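Local coordinates for protein angiogenin-1 (Salmo salar, PDB 7BFK) that probably cleaves RNA as a secreted endonuclease of the pancreatic ribonuclease family, at residues D37-A49 with F76-H89. Sequence-based numbering, arbitrary orientation.
Sequences DRKCKLKNTFILA and FSVVICTHTGGESH
Arg38 O takes the backbone N-H of His89, and the two CB atoms face each other beside that bond; the His89 ring reaches on to Glu29. Next along, Cys40 N donates to Glu87 O at 2.9 Å, and a water bridges Cys40 O to the same Glu87 O. With chi1 at -55°, Cys40 SG lies beside its own backbone N and rests against the backbone of residues 86-88, 3.4 Å from Ser88 N, while its disulfide runs to Cys92. Lys41 turns away, its NZ held by Asn44 OD1 and by Val119 O. Leu42 O accepts His83 N, and Leu42 CD2 makes a CH-pi contact over one face of the imidazole, 3.8 Å from the His83 ring centroid. Gly85 N lies over the opposite face, and His83 NE2 donates to Gly86 O at 2.8 Å, fixing the ring's rotation. With an alanine at His83, Leu42 CD2 would probably lose the ring face it rests on and Gly86 O its side-chain donor, leaving Gly86 freer to move.

From Lys43 the strands pair regularly. Asn44 exchanges two backbone hydrogen bonds with Cys81, and Phe46 two with Val79. Lys43 and Thr45 flank Ile80 on one side of the sheet, their polar ends reaching Asp120. On the other side Phe46 CE1 lies 3.7 Å from Cys81 SG, an oblique sulfur-aromatic contact at the Cys24 disulfide. Ile47 CG2 meets Phe76 CD2 at 3.4 Å, and Ala49 CB reaches that ring's edge. Leu48 N closes the pairing on Ser77 O. Short strand 43-47 thus lies antiparallel to long strand 76-85, itself paired with 93-108, in the curved antiparallel sheet of the RNase A fold, tied to helix 24-32 by Cys81-Cys24.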
ATOM      1  N   ASP A  37       1.062 -12.427  15.732  1.00 83.75           N
ATOM      2  CA  ASP A  37       2.419 -13.001  15.962  1.00 73.59           C
ATOM      3  C   ASP A  37       3.488 -11.970  15.592  1.00 71.36           C
ATOM      4  O   ASP A  37       4.687 -12.278  15.748  1.00 76.27           O
ATOM      5  CB  ASP A  37       2.623 -14.320  15.216  1.00 72.72           C
ATOM      6  CG  ASP A  37       2.150 -15.524  16.005  1.00 71.09           C
ATOM      7  OD1 ASP A  37       1.833 -15.348  17.204  1.00 65.38           O
ATOM      8  OD2 ASP A  37       2.113 -16.621  15.424  1.00 69.78           O
ATOM      9  N   ARG A  38       3.068 -10.790  15.146  1.00 68.51           N
ATOM     10  CA  ARG A  38       3.972  -9.684  14.745  1.00 69.55           C
ATOM     11  C   ARG A  38       4.984 -10.204  13.722  1.00 54.60           C
ATOM     12  O   ARG A  38       6.134  -9.737  13.736  1.00 50.04           O
ATOM     13  CB  ARG A  38       4.642  -9.074  15.978  1.00 71.90           C
ATOM     14  CG  ARG A  38       3.672  -8.294  16.852  1.00 76.97           C
ATOM     15  CD  ARG A  38       4.362  -7.430  17.884  1.00 81.68           C
ATOM     16  NE  ARG A  38       3.413  -6.531  18.521  1.00 83.23           N
ATOM     17  CZ  ARG A  38       2.745  -6.809  19.628  1.00 85.10           C
ATOM     18  NH1 ARG A  38       2.923  -7.969  20.235  1.00 93.32           N
ATOM     19  NH2 ARG A  38       1.900  -5.926  20.126  1.00 81.66           N
ATOM     20  N   LYS A  39       4.557 -11.156  12.890  1.00 53.42           N
ATOM     21  CA  LYS A  39       5.356 -11.702  11.770  1.00 57.92           C
ATOM     22  C   LYS A  39       5.788 -10.520  10.901  1.00 47.40           C
ATOM     23  O   LYS A  39       5.002  -9.561  10.778  1.00 52.03           O
ATOM     24  CB  LYS A  39       4.543 -12.715  10.953  1.00 59.03           C
ATOM     25  CG  LYS A  39       4.236 -14.030  11.663  1.00 62.14           C
ATOM     26  CD  LYS A  39       3.552 -15.062  10.776  1.00 61.30           C
ATOM     27  CE  LYS A  39       3.219 -16.344  11.515  1.00 58.24           C
ATOM     28  NZ  LYS A  39       2.549 -17.334  10.639  1.00 59.20           N
ATOM     29  N   CYS A  40       7.001 -10.562  10.371  1.00 43.43           N
ATOM     30  CA  CYS A  40       7.546  -9.510   9.482  1.00 41.33           C
ATOM     31  C   CYS A  40       6.781  -9.587   8.160  1.00 38.48           C
ATOM     32  O   CYS A  40       6.864 -10.641   7.511  1.00 38.04           O
ATOM     33  CB  CYS A  40       9.028  -9.713   9.220  1.00 43.86           C
ATOM     34  SG  CYS A  40      10.036  -9.815  10.724  1.00 48.68           S
ATOM     35  N   LYS A  41       6.009  -8.568   7.807  1.00 36.66           N
ATOM     36  CA  LYS A  41       5.336  -8.550   6.482  1.00 34.33           C
ATOM     37  C   LYS A  41       6.471  -8.559   5.444  1.00 27.11           C
ATOM     38  O   LYS A  41       7.463  -7.840   5.651  1.00 28.12           O
ATOM     39  CB  LYS A  41       4.367  -7.370   6.379  1.00 32.50           C
ATOM     40  CG  LYS A  41       3.410  -7.467   5.205  1.00 32.52           C
ATOM     41  CD  LYS A  41       2.461  -6.304   5.082  1.00 34.24           C
ATOM     42  CE  LYS A  41       1.519  -6.474   3.920  1.00 36.05           C
ATOM     43  NZ  LYS A  41       0.761  -5.240   3.669  1.00 46.33           N
ATOM     44  N   LEU A  42       6.385  -9.393   4.410  1.00 26.98           N
ATOM     45  CA  LEU A  42       7.519  -9.613   3.459  1.00 27.56           C
ATOM     46  C   LEU A  42       7.694  -8.416   2.529  1.00 26.98           C
ATOM     47  O   LEU A  42       8.796  -8.266   1.984  1.00 26.96           O
ATOM     48  CB  LEU A  42       7.305 -10.913   2.678  1.00 29.06           C
ATOM     49  CG  LEU A  42       7.369 -12.172   3.546  1.00 30.70           C
ATOM     50  CD1 LEU A  42       6.993 -13.414   2.781  1.00 29.52           C
ATOM     51  CD2 LEU A  42       8.747 -12.317   4.186  1.00 36.28           C
ATOM     52  N   LYS A  43       6.637  -7.629   2.318  1.00 24.82           N
ATOM     53  CA  LYS A  43       6.703  -6.434   1.464  1.00 27.17           C
ATOM     54  C   LYS A  43       5.522  -5.523   1.756  1.00 27.25           C
ATOM     55  O   LYS A  43       4.435  -6.031   2.114  1.00 28.23           O
ATOM     56  CB  LYS A  43       6.667  -6.844  -0.012  1.00 27.35           C
ATOM     57  CG  LYS A  43       6.815  -5.717  -1.010  1.00 26.95           C
ATOM     58  CD  LYS A  43       7.028  -6.228  -2.435  1.00 24.86           C
ATOM     59  CE  LYS A  43       5.902  -7.120  -2.914  1.00 26.10           C
ATOM     60  NZ  LYS A  43       4.707  -6.331  -3.295  1.00 24.78           N
ATOM     61  N   ASN A  44       5.734  -4.228   1.608  1.00 26.64           N
ATOM     62  CA  ASN A  44       4.633  -3.247   1.640  1.00 25.97           C
ATOM     63  C   ASN A  44       5.011  -2.094   0.731  1.00 24.57           C
ATOM     64  O   ASN A  44       6.144  -1.646   0.804  1.00 27.78           O
ATOM     65  CB  ASN A  44       4.279  -2.763   3.033  1.00 28.69           C
ATOM     66  CG  ASN A  44       2.906  -2.133   3.044  1.00 27.89           C
ATOM     67  OD1 ASN A  44       1.918  -2.851   3.052  1.00 27.99           O
ATOM     68  ND2 ASN A  44       2.856  -0.805   3.091  1.00 27.55           N
ATOM     69  N   THR A  45       4.072  -1.673  -0.104  1.00 23.83           N
ATOM     70  CA  THR A  45       4.224  -0.558  -1.058  1.00 24.70           C
ATOM     71  C   THR A  45       3.404   0.650  -0.562  1.00 24.73           C
ATOM     72  O   THR A  45       2.178   0.497  -0.300  1.00 25.73           O
ATOM     73  CB  THR A  45       3.835  -1.008  -2.468  1.00 23.35           C
ATOM     74  OG1 THR A  45       4.505  -2.243  -2.763  1.00 24.82           O
ATOM     75  CG2 THR A  45       4.135   0.034  -3.513  1.00 23.64           C
ATOM     76  N   PHE A  46       4.060   1.795  -0.492  1.00 23.25           N
ATOM     77  CA  PHE A  46       3.495   3.109  -0.099  1.00 25.60           C
ATOM     78  C   PHE A  46       3.389   4.006  -1.331  1.00 25.30           C
ATOM     79  O   PHE A  46       4.348   4.085  -2.102  1.00 25.70           O
ATOM     80  CB  PHE A  46       4.370   3.758   0.976  1.00 30.25           C
ATOM     81  CG  PHE A  46       4.511   2.946   2.238  1.00 28.47           C
ATOM     82  CD1 PHE A  46       5.518   2.002   2.357  1.00 29.95           C
ATOM     83  CD2 PHE A  46       3.635   3.121   3.303  1.00 32.50           C
ATOM     84  CE1 PHE A  46       5.651   1.252   3.516  1.00 32.42           C
ATOM     85  CE2 PHE A  46       3.759   2.360   4.456  1.00 31.58           C
ATOM     86  CZ  PHE A  46       4.766   1.423   4.556  1.00 31.67           C
ATOM     87  N   ILE A  47       2.228   4.636  -1.514  1.00 24.86           N
ATOM     88  CA  ILE A  47       1.961   5.603  -2.614  1.00 24.99           C
ATOM     89  C   ILE A  47       2.204   7.020  -2.081  1.00 25.58           C
ATOM     90  O   ILE A  47       1.623   7.381  -1.049  1.00 25.46           O
ATOM     91  CB  ILE A  47       0.535   5.451  -3.157  1.00 25.33           C
ATOM     92  CG1 ILE A  47       0.216   4.005  -3.543  1.00 24.65           C
ATOM     93  CG2 ILE A  47       0.320   6.394  -4.326  1.00 27.36           C
ATOM     94  CD1 ILE A  47      -1.248   3.761  -3.723  1.00 25.06           C
ATOM     95  N   LEU A  48       3.007   7.805  -2.781  1.00 27.07           N
ATOM     96  CA  LEU A  48       3.293   9.209  -2.384  1.00 31.67           C
ATOM     97  C   LEU A  48       2.274  10.117  -3.067  1.00 31.96           C
ATOM     98  O   LEU A  48       2.606  10.689  -4.092  1.00 31.68           O
ATOM     99  CB  LEU A  48       4.738   9.562  -2.757  1.00 34.24           C
ATOM    100  CG  LEU A  48       5.810   9.048  -1.792  1.00 36.35           C
ATOM    101  CD1 LEU A  48       5.824   7.534  -1.713  1.00 37.16           C
ATOM    102  CD2 LEU A  48       7.201   9.563  -2.164  1.00 42.41           C
ATOM    103  N   ALA A  49       1.079  10.234  -2.490  1.00 27.51           N
ATOM    104  CA  ALA A  49      -0.049  10.984  -3.059  1.00 33.68           C
ATOM    105  C   ALA A  49      -1.066  11.307  -1.966  1.00 33.57           C
ATOM    106  O   ALA A  49      -0.931  10.789  -0.842  1.00 32.92           O
ATOM    107  CB  ALA A  49      -0.677  10.164  -4.166  1.00 38.89           C
ATOM    108  N   PHE A  76       2.363   6.723 -10.242  1.00 26.77           N
ATOM    109  CA  PHE A  76       2.569   7.323  -8.913  1.00 28.27           C
ATOM    110  C   PHE A  76       4.022   7.104  -8.481  1.00 29.62           C
ATOM    111  O   PHE A  76       4.650   6.116  -8.929  1.00 29.89           O
ATOM    112  CB  PHE A  76       1.634   6.670  -7.875  1.00 25.86           C
ATOM    113  CG  PHE A  76       0.188   7.059  -7.980  1.00 27.97           C
ATOM    114  CD1 PHE A  76      -0.663   6.405  -8.856  1.00 28.60           C
ATOM    115  CD2 PHE A  76      -0.322   8.111  -7.229  1.00 31.35           C
ATOM    116  CE1 PHE A  76      -1.993   6.780  -8.953  1.00 30.91           C
ATOM    117  CE2 PHE A  76      -1.659   8.478  -7.332  1.00 31.64           C
ATOM    118  CZ  PHE A  76      -2.486   7.816  -8.198  1.00 31.67           C
ATOM    119  N   SER A  77       4.575   8.023  -7.688  1.00 27.54           N
ATOM    120  CA  SER A  77       5.833   7.785  -6.957  1.00 29.90           C
ATOM    121  C   SER A  77       5.494   6.800  -5.853  1.00 28.82           C
ATOM    122  O   SER A  77       4.498   7.044  -5.145  1.00 27.35           O
ATOM    123  CB  SER A  77       6.445   9.022  -6.362  1.00 35.19           C
ATOM    124  OG  SER A  77       7.057   9.793  -7.357  1.00 38.14           O
ATOM    125  N   VAL A  78       6.264   5.730  -5.733  1.00 26.60           N
ATOM    126  CA  VAL A  78       6.034   4.716  -4.674  1.00 24.43           C
ATOM    127  C   VAL A  78       7.353   4.439  -3.973  1.00 26.31           C
ATOM    128  O   VAL A  78       8.435   4.688  -4.548  1.00 26.36           O
ATOM    129  CB  VAL A  78       5.405   3.420  -5.233  1.00 24.32           C
ATOM    130  CG1 VAL A  78       4.058   3.682  -5.887  1.00 25.88           C
ATOM    131  CG2 VAL A  78       6.335   2.705  -6.199  1.00 25.27           C
ATOM    132  N   VAL A  79       7.235   3.970  -2.746  1.00 26.87           N
ATOM    133  CA  VAL A  79       8.346   3.436  -1.930  1.00 29.99           C
ATOM    134  C   VAL A  79       7.949   2.002  -1.601  1.00 27.96           C
ATOM    135  O   VAL A  79       6.830   1.806  -1.089  1.00 27.99           O
ATOM    136  CB  VAL A  79       8.616   4.268  -0.664  1.00 32.17           C
ATOM    137  CG1 VAL A  79       9.507   3.503   0.301  1.00 33.81           C
ATOM    138  CG2 VAL A  79       9.220   5.637  -1.006  1.00 33.41           C
ATOM    139  N   ILE A  80       8.830   1.054  -1.901  1.00 27.67           N
ATOM    140  CA  ILE A  80       8.647  -0.390  -1.625  1.00 30.36           C
ATOM    141  C   ILE A  80       9.611  -0.778  -0.508  1.00 29.93           C
ATOM    142  O   ILE A  80      10.853  -0.565  -0.666  1.00 33.23           O
ATOM    143  CB  ILE A  80       8.861  -1.221  -2.907  1.00 29.80           C
ATOM    144  CG1 ILE A  80       7.955  -0.729  -4.039  1.00 29.97           C
ATOM    145  CG2 ILE A  80       8.659  -2.714  -2.641  1.00 29.53           C
ATOM    146  CD1 ILE A  80       8.473  -1.033  -5.403  1.00 30.98           C
ATOM    147  N   CYS A  81       9.058  -1.274   0.590  1.00 29.60           N
ATOM    148  CA  CYS A  81       9.810  -1.836   1.736  1.00 30.93           C
ATOM    149  C   CYS A  81       9.781  -3.358   1.599  1.00 29.11           C
ATOM    150  O   CYS A  81       8.678  -3.963   1.657  1.00 28.85           O
ATOM    151  CB  CYS A  81       9.235  -1.345   3.055  1.00 34.06           C
ATOM    152  SG  CYS A  81       9.247   0.461   3.178  1.00 36.58           S
ATOM    153  N   THR A  82      10.943  -3.961   1.382  1.00 28.98           N
ATOM    154  CA  THR A  82      11.089  -5.412   1.129  1.00 29.54           C
ATOM    155  C   THR A  82      11.885  -6.054   2.260  1.00 29.30           C
ATOM    156  O   THR A  82      12.969  -5.534   2.616  1.00 32.78           O
ATOM    157  CB  THR A  82      11.756  -5.687  -0.229  1.00 28.50           C
ATOM    158  OG1 THR A  82      11.066  -4.939  -1.243  1.00 33.55           O
ATOM    159  CG2 THR A  82      11.738  -7.161  -0.575  1.00 30.37           C
ATOM    160  N   HIS A  83      11.332  -7.119   2.816  1.00 30.80           N
ATOM    161  CA  HIS A  83      11.966  -7.952   3.864  1.00 33.03           C
ATOM    162  C   HIS A  83      13.302  -8.510   3.353  1.00 37.76           C
ATOM    163  O   HIS A  83      13.354  -8.987   2.192  1.00 34.09           O
ATOM    164  CB  HIS A  83      11.014  -9.081   4.237  1.00 33.46           C
ATOM    165  CG  HIS A  83      11.664 -10.212   4.966  1.00 34.78           C
ATOM    166  ND1 HIS A  83      12.286 -11.257   4.301  1.00 34.39           N
ATOM    167  CD2 HIS A  83      11.738 -10.493   6.285  1.00 36.14           C
ATOM    168  CE1 HIS A  83      12.736 -12.126   5.193  1.00 38.10           C
ATOM    169  NE2 HIS A  83      12.411 -11.670   6.422  1.00 37.11           N
ATOM    170  N   THR A  84      14.344  -8.474   4.182  1.00 34.48           N
ATOM    171  CA  THR A  84      15.655  -9.110   3.878  1.00 38.13           C
ATOM    172  C   THR A  84      15.993 -10.138   4.972  1.00 40.05           C
ATOM    173  O   THR A  84      16.806 -11.022   4.680  1.00 37.61           O
ATOM    174  CB  THR A  84      16.766  -8.072   3.680  1.00 41.46           C
ATOM    175  OG1 THR A  84      16.842  -7.258   4.850  1.00 43.85           O
ATOM    176  CG2 THR A  84      16.543  -7.192   2.469  1.00 43.84           C
ATOM    177  N   GLY A  85      15.361 -10.042   6.157  1.00 42.03           N
ATOM    178  CA  GLY A  85      15.613 -10.957   7.293  1.00 42.56           C
ATOM    179  C   GLY A  85      14.615 -10.808   8.426  1.00 42.56           C
ATOM    180  O   GLY A  85      13.948  -9.741   8.531  1.00 41.87           O
ATOM    181  N   GLY A  86      14.502 -11.860   9.238  1.00 44.73           N
ATOM    182  CA  GLY A  86      13.622 -11.936  10.412  1.00 44.46           C
ATOM    183  C   GLY A  86      12.317 -12.658  10.131  1.00 52.11           C
ATOM    184  O   GLY A  86      11.827 -12.608   8.976  1.00 45.74           O
ATOM    185  N   GLU A  87      11.775 -13.308  11.165  1.00 52.46           N
ATOM    186  CA  GLU A  87      10.461 -13.987  11.144  1.00 56.23           C
ATOM    187  C   GLU A  87       9.440 -13.088  11.850  1.00 52.62           C
ATOM    188  O   GLU A  87       8.300 -13.006  11.374  1.00 53.92           O
ATOM    189  CB  GLU A  87      10.506 -15.343  11.846  1.00 64.56           C
ATOM    190  CG  GLU A  87       9.171 -16.073  11.779  1.00 74.19           C
ATOM    191  CD  GLU A  87       8.880 -17.041  12.912  1.00 81.97           C
ATOM    192  OE1 GLU A  87       9.810 -17.353  13.686  1.00 93.26           O
ATOM    193  OE2 GLU A  87       7.716 -17.461  13.031  1.00 83.19           O
ATOM    194  N   SER A  88       9.828 -12.425  12.942  1.00 53.29           N
ATOM    195  CA  SER A  88       8.901 -11.589  13.740  1.00 53.26           C
ATOM    196  C   SER A  88       9.606 -10.361  14.310  1.00 47.87           C
ATOM    197  O   SER A  88      10.845 -10.371  14.414  1.00 50.44           O
ATOM    198  CB  SER A  88       8.295 -12.408  14.840  1.00 59.43           C
ATOM    199  OG  SER A  88       7.896 -13.680  14.353  1.00 63.70           O
ATOM    200  N   HIS A  89       8.820  -9.336  14.631  1.00 49.12           N
ATOM    201  CA  HIS A  89       9.266  -8.105  15.326  1.00 54.28           C
ATOM    202  C   HIS A  89       9.842  -8.564  16.660  1.00 59.19           C
ATOM    203  O   HIS A  89       9.306  -9.480  17.267  1.00 60.12           O
ATOM    204  CB  HIS A  89       8.094  -7.129  15.476  1.00 55.87           C
ATOM    205  CG  HIS A  89       8.458  -5.819  16.090  1.00 56.49           C
ATOM    206  ND1 HIS A  89       8.357  -5.588  17.447  1.00 62.91           N
ATOM    207  CD2 HIS A  89       8.920  -4.675  15.544  1.00 57.66           C
ATOM    208  CE1 HIS A  89       8.739  -4.358  17.710  1.00 66.22           C
ATOM    209  NE2 HIS A  89       9.093  -3.776  16.561  1.00 65.66           N
TER
HETATM  210  O   HOH W   1       8.158 -13.187   8.439  1.00 45.83           O
HETATM  211  O   HOH W   2       2.777  10.119  -6.864  1.00 34.11           O